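Local coordinates for uncharacterized protein (Bacteroides ovatus CL02T12C04, PDB 6PTM) that probably hydrolyses carrageenan oligosaccharides from their chain ends, as an exo-acting carrageenase of glycoside hydrolase family 42, at residues Tyr454-Met457 with Lys458-Pro462; Asp552-Met555 with Ser556-Gln560. One frame throughout, in Å; residues are numbered along the deposited sequence.

Interaction 1 (Tyr454-Met457 with Lys458-Pro462); sequences YDFM and KSVSP
Ser459 reaches back one helical turn and grips the carbonyl oxygen of Asp455 twice. Its hydroxyl OG donates to Asp455 O at 2.7 Å, and its amide N to the same Asp455 O at 2.9 Å. The two donors come from opposite faces of the carbonyl plane, and the amide bond is somewhat bent, 142° at the hydrogen. With OG beside the backbone N (chi1 -67°), the hydroxyl lies against the preceding turn. OG is also bonded to the backbone N of Phe599, so an alanine here would probably leave Asp455 O with the amide alone and cost that outside amide its partner.

Three further main-chain bonds carry the helix to its end: Lys458 N to Tyr454 O at 2.8 Å, Val460 N to Phe456 O, and Ser461 N to Met457 O. Ser461 is the first residue to leave helical angles.

Apolar contact across the turn is lighter. CG2 of Val460 sits 4.1 Å from CE2 of Phe456, over one face of the ring and toward its rim, while Trp400 stacks on that ring and Tyr568 meets it edge-to-face.

From the last turn the Lys458 chain, bent at chi2 and chi3, reaches past the helix end, and NZ donates a hydrogen bond to Pro462 O at 3.1 Å, from above the carbonyl plane.

The buried Asp455 carboxylate is hydrogen-bonded to Tyr587 and His499, and Tyr454 OH to Asn423 and Asn468. This is the C-terminal end of an alpha-helix, 448-460, whose backbone is reinforced by a serine hydroxyl bonded to the carbonyl four residues back, within the beta-galactosidase-like region of the enzyme.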
loop_
_atom_site.group_PDB
_atom_site.type_symbol
_atom_site.label_atom_id
_atom_site.label_comp_id
_atom_site.label_asym_id
_atom_site.label_seq_id
_atom_site.Cartn_x
_atom_site.Cartn_y
_atom_site.Cartn_z
ATOM N N TYR A 454 -2.958 0.226 -5.249
ATOM C CA TYR A 454 -3.819 -0.759 -4.534
ATOM C C TYR A 454 -4.772 -1.413 -5.553
ATOM O O TYR A 454 -4.950 -2.664 -5.548
ATOM C CB TYR A 454 -4.467 -0.064 -3.322
ATOM C CG TYR A 454 -3.553 0.031 -2.115
ATOM C CD1 TYR A 454 -2.175 -0.164 -2.217
ATOM C CD2 TYR A 454 -4.059 0.319 -0.861
ATOM C CE1 TYR A 454 -1.350 -0.087 -1.110
ATOM C CE2 TYR A 454 -3.241 0.408 0.255
ATOM C CZ TYR A 454 -1.890 0.179 0.137
ATOM O OH TYR A 454 -1.109 0.225 1.256
ATOM N N ASP A 455 -5.394 -0.600 -6.409
ATOM C CA ASP A 455 -6.363 -1.100 -7.419
ATOM C C ASP A 455 -5.647 -2.030 -8.413
ATOM O O ASP A 455 -6.262 -3.035 -8.846
ATOM C CB ASP A 455 -7.122 0.054 -8.090
ATOM C CG ASP A 455 -8.158 0.697 -7.171
ATOM O OD1 ASP A 455 -8.402 0.106 -6.075
ATOM O OD2 ASP A 455 -8.684 1.797 -7.531
ATOM N N PHE A 456 -4.394 -1.747 -8.747
ATOM C CA PHE A 456 -3.608 -2.621 -9.639
ATOM C C PHE A 456 -3.341 -3.953 -8.908
ATOM O O PHE A 456 -3.596 -5.031 -9.485
ATOM C CB PHE A 456 -2.373 -1.882 -10.156
ATOM C CG PHE A 456 -1.507 -2.725 -11.054
ATOM C CD1 PHE A 456 -1.822 -2.887 -12.397
ATOM C CD2 PHE A 456 -0.423 -3.432 -10.540
ATOM C CE1 PHE A 456 -1.035 -3.695 -13.217
ATOM C CE2 PHE A 456 0.378 -4.213 -11.372
ATOM C CZ PHE A 456 0.066 -4.357 -12.703
ATOM N N MET A 457 -2.814 -3.885 -7.693
ATOM C CA MET A 457 -2.500 -5.078 -6.874
ATOM C C MET A 457 -3.790 -5.927 -6.686
ATOM O O MET A 457 -3.719 -7.159 -6.829
ATOM C CB MET A 457 -1.938 -4.632 -5.522
ATOM C CG MET A 457 -0.550 -4.083 -5.559
ATOM S SD MET A 457 -0.083 -3.442 -3.899
ATOM C CE MET A 457 0.673 -1.866 -4.293
ATOM N N LYS A 458 -4.947 -5.315 -6.396
ATOM C CA LYS A 458 -6.191 -6.085 -6.193
ATOM C C LYS A 458 -6.744 -6.577 -7.543
ATOM O O LYS A 458 -7.415 -7.628 -7.547
ATOM C CB LYS A 458 -7.229 -5.259 -5.439
ATOM C CG LYS A 458 -6.863 -4.940 -3.993
ATOM C CD LYS A 458 -6.941 -6.162 -3.077
ATOM C CE LYS A 458 -8.368 -6.381 -2.642
ATOM N NZ LYS A 458 -8.490 -7.574 -1.798
ATOM N N SER A 459 -6.448 -5.913 -8.661
ATOM C CA SER A 459 -6.792 -6.447 -10.006
ATOM C C SER A 459 -6.018 -7.747 -10.236
ATOM O O SER A 459 -6.608 -8.735 -10.743
ATOM C CB SER A 459 -6.543 -5.422 -11.081
ATOM O OG SER A 459 -7.452 -4.304 -10.946
ATOM N N VAL A 460 -4.744 -7.755 -9.857
ATOM C CA VAL A 460 -3.848 -8.926 -10.032
ATOM C C VAL A 460 -4.301 -10.072 -9.120
ATOM O O VAL A 460 -4.487 -11.212 -9.646
ATOM C CB VAL A 460 -2.378 -8.561 -9.779
ATOM C CG1 VAL A 460 -1.508 -9.815 -9.754
ATOM C CG2 VAL A 460 -1.875 -7.597 -10.831
ATOM N N SER A 461 -4.514 -9.777 -7.824
ATOM C CA SER A 461 -4.849 -10.770 -6.767
ATOM C C SER A 461 -6.012 -10.289 -5.931
ATOM O O SER A 461 -5.804 -9.632 -4.913
ATOM C CB SER A 461 -3.672 -11.020 -5.881
ATOM O OG SER A 461 -2.625 -11.622 -6.615
ATOM N N PRO A 462 -7.279 -10.544 -6.325
ATOM C CA PRO A 462 -8.407 -10.045 -5.532
ATOM C C PRO A 462 -8.634 -10.755 -4.188
ATOM O O PRO A 462 -9.344 -10.159 -3.358
ATOM C CB PRO A 462 -9.627 -10.221 -6.462
ATOM C CG PRO A 462 -9.201 -11.293 -7.416
ATOM C CD PRO A 462 -7.697 -11.176 -7.581
#

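Interaction 2 (Asp552-Met555 with Ser556-Gln560); sequences DYIM and SFQRQ
Met555 curls over the next turn of its helix and touches both Gln558 and Arg559 with its terminal methyl. Bends in its chain (chi2 -55°, chi3 -50°) turn CE toward the following turn, where it lies 3.3 Å from Gln558 OE1. The sulfur follows more loosely, with SD 3.8 Å from the same Gln558 OE1. On its other flank CE approaches Arg559 NE at 3.8 Å, over one face of the guanidinium, and Met555 CB also lies over a face, displaced toward the rim, 4.0 Å from Arg559 CZ. The arginine gets there with its chain extended from CG to NE, passing CG across Met555 O at 3.2 Å. Its NE forms a salt bridge with Asp161, which should help hold the flat group against the methionine.

Gln558 adds its own backbone bond, N to Ile554 O at 2.8 Å, and sends NE2 away to Thr497 O. Ser556, partly exposed, bonds its N to Asp552 O at 3.0 Å. The two remaining steps, Phe557 to Tyr553 and Arg559 to Met555, complete the alpha-helical pattern.

Helix 551-559 lies among several elements: Ile554 and Met555 pack on Phe171 of strand 168-175, Ile554 also meets Trp494 in helix 486-498, and Phe557 bridges Ile498 of that helix and Ile712 of strand 707-715.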
loop_
_atom_site.group_PDB
_atom_site.type_symbol
_atom_site.label_atom_id
_atom_site.label_comp_id
_atom_site.label_asym_id
_atom_site.label_seq_id
_atom_site.Cartn_x
_atom_site.Cartn_y
_atom_site.Cartn_z
ATOM N N ASP A 552 -18.333 -5.990 7.333
ATOM C CA ASP A 552 -19.023 -6.661 6.189
ATOM C C ASP A 552 -19.212 -5.651 5.047
ATOM O O ASP A 552 -18.945 -6.012 3.872
ATOM C CB ASP A 552 -20.321 -7.359 6.599
ATOM C CG ASP A 552 -20.083 -8.593 7.483
ATOM O OD1 ASP A 552 -19.098 -9.429 7.215
ATOM O OD2 ASP A 552 -20.886 -8.750 8.439
ATOM N N TYR A 553 -19.643 -4.424 5.352
ATOM C CA TYR A 553 -19.780 -3.364 4.328
ATOM C C TYR A 553 -18.408 -3.146 3.650
ATOM O O TYR A 553 -18.327 -3.083 2.414
ATOM C CB TYR A 553 -20.321 -2.076 4.948
ATOM C CG TYR A 553 -21.760 -2.118 5.405
ATOM C CD1 TYR A 553 -22.636 -3.128 5.018
ATOM C CD2 TYR A 553 -22.251 -1.112 6.234
ATOM C CE1 TYR A 553 -23.960 -3.112 5.424
ATOM C CE2 TYR A 553 -23.566 -1.092 6.651
ATOM C CZ TYR A 553 -24.424 -2.090 6.236
ATOM O OH TYR A 553 -25.729 -2.064 6.638
ATOM N N ILE A 554 -17.348 -3.054 4.460
ATOM C CA ILE A 554 -15.977 -2.739 3.999
ATOM C C ILE A 554 -15.539 -3.862 3.072
ATOM O O ILE A 554 -15.077 -3.566 1.921
ATOM C CB ILE A 554 -15.022 -2.493 5.183
ATOM C CG1 ILE A 554 -15.441 -1.298 6.039
ATOM C CG2 ILE A 554 -13.600 -2.330 4.680
ATOM C CD1 ILE A 554 -15.619 0.007 5.277
ATOM N N MET A 555 -15.758 -5.122 3.456
ATOM C CA MET A 555 -15.315 -6.203 2.545
ATOM C C MET A 555 -16.146 -6.127 1.259
ATOM O O MET A 555 -15.565 -6.353 0.226
ATOM C CB MET A 555 -15.410 -7.600 3.162
ATOM C CG MET A 555 -14.572 -7.793 4.381
ATOM S SD MET A 555 -12.804 -7.404 4.123
ATOM C CE MET A 555 -12.492 -8.359 2.640
ATOM N N SER A 556 -17.447 -5.779 1.306
ATOM C CA SER A 556 -18.267 -5.634 0.079
ATOM C C SER A 556 -17.684 -4.523 -0.810
ATOM O O SER A 556 -17.565 -4.728 -2.070
ATOM C CB SER A 556 -19.710 -5.400 0.387
ATOM O OG SER A 556 -20.270 -6.549 1.002
ATOM N N PHE A 557 -17.301 -3.391 -0.223
ATOM C CA PHE A 557 -16.642 -2.310 -1.010
ATOM C C PHE A 557 -15.316 -2.811 -1.600
ATOM O O PHE A 557 -15.085 -2.509 -2.773
ATOM C CB PHE A 557 -16.409 -1.041 -0.189
ATOM C CG PHE A 557 -17.662 -0.269 0.117
ATOM C CD1 PHE A 557 -18.409 0.298 -0.910
ATOM C CD2 PHE A 557 -18.086 -0.083 1.421
ATOM C CE1 PHE A 557 -19.563 1.023 -0.633
ATOM C CE2 PHE A 557 -19.208 0.678 1.691
ATOM C CZ PHE A 557 -19.961 1.203 0.670
ATOM N N GLN A 558 -14.482 -3.545 -0.856
ATOM C CA GLN A 558 -13.151 -4.013 -1.362
ATOM C C GLN A 558 -13.387 -4.982 -2.527
ATOM O O GLN A 558 -12.613 -4.991 -3.504
ATOM C CB GLN A 558 -12.328 -4.755 -0.298
ATOM C CG GLN A 558 -11.737 -3.892 0.823
ATOM C CD GLN A 558 -10.806 -4.703 1.694
ATOM O OE1 GLN A 558 -10.607 -5.920 1.450
ATOM N NE2 GLN A 558 -10.192 -4.036 2.671
ATOM N N ARG A 559 -14.408 -5.829 -2.412
ATOM C CA ARG A 559 -14.640 -6.956 -3.357
ATOM C C ARG A 559 -15.503 -6.502 -4.527
ATOM O O ARG A 559 -15.644 -7.292 -5.480
ATOM C CB ARG A 559 -15.362 -8.119 -2.675
ATOM C CG ARG A 559 -14.517 -8.806 -1.614
ATOM C CD ARG A 559 -15.358 -9.660 -0.711
ATOM N NE ARG A 559 -14.560 -10.444 0.234
ATOM C CZ ARG A 559 -15.088 -11.100 1.268
ATOM N NH1 ARG A 559 -16.399 -11.044 1.498
ATOM N NH2 ARG A 559 -14.321 -11.843 2.052
ATOM N N GLN A 560 -16.094 -5.313 -4.467
ATOM C CA GLN A 560 -17.057 -4.906 -5.524
ATOM C C GLN A 560 -16.415 -5.065 -6.909
ATOM O O GLN A 560 -15.257 -4.643 -7.104
ATOM C CB GLN A 560 -17.552 -3.477 -5.333
ATOM C CG GLN A 560 -18.704 -3.102 -6.261
ATOM C CD GLN A 560 -19.305 -1.779 -5.871
ATOM O OE1 GLN A 560 -18.619 -0.770 -5.699
ATOM N NE2 GLN A 560 -20.606 -1.788 -5.656
#

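In the fold
Both interactions join residues three or four apart at the C-terminal end of an alpha-helix, on different helices: 448-460 for interaction 1 and 551-559 for interaction 2. Their centres lie about 14 Å apart. The touching residues of interaction 1 are all buried, and it lies nearer the centre of the chain; several of its polar side chains, among them Asp455 and Tyr454, are hydrogen-bonded to residues around it. Interaction 2 is only partly buried, and there salt bridges from Asp552 to Lys168 and from Arg559 to Asp161 accompany the methionine packing. The two helices come within packing distance, with Lys458 NZ 4.2 Å from Gln558 OE1. Strand 168-175 and strand 707-715 flank interaction 2, while strands 421-423 and 466-471 flank interaction 1.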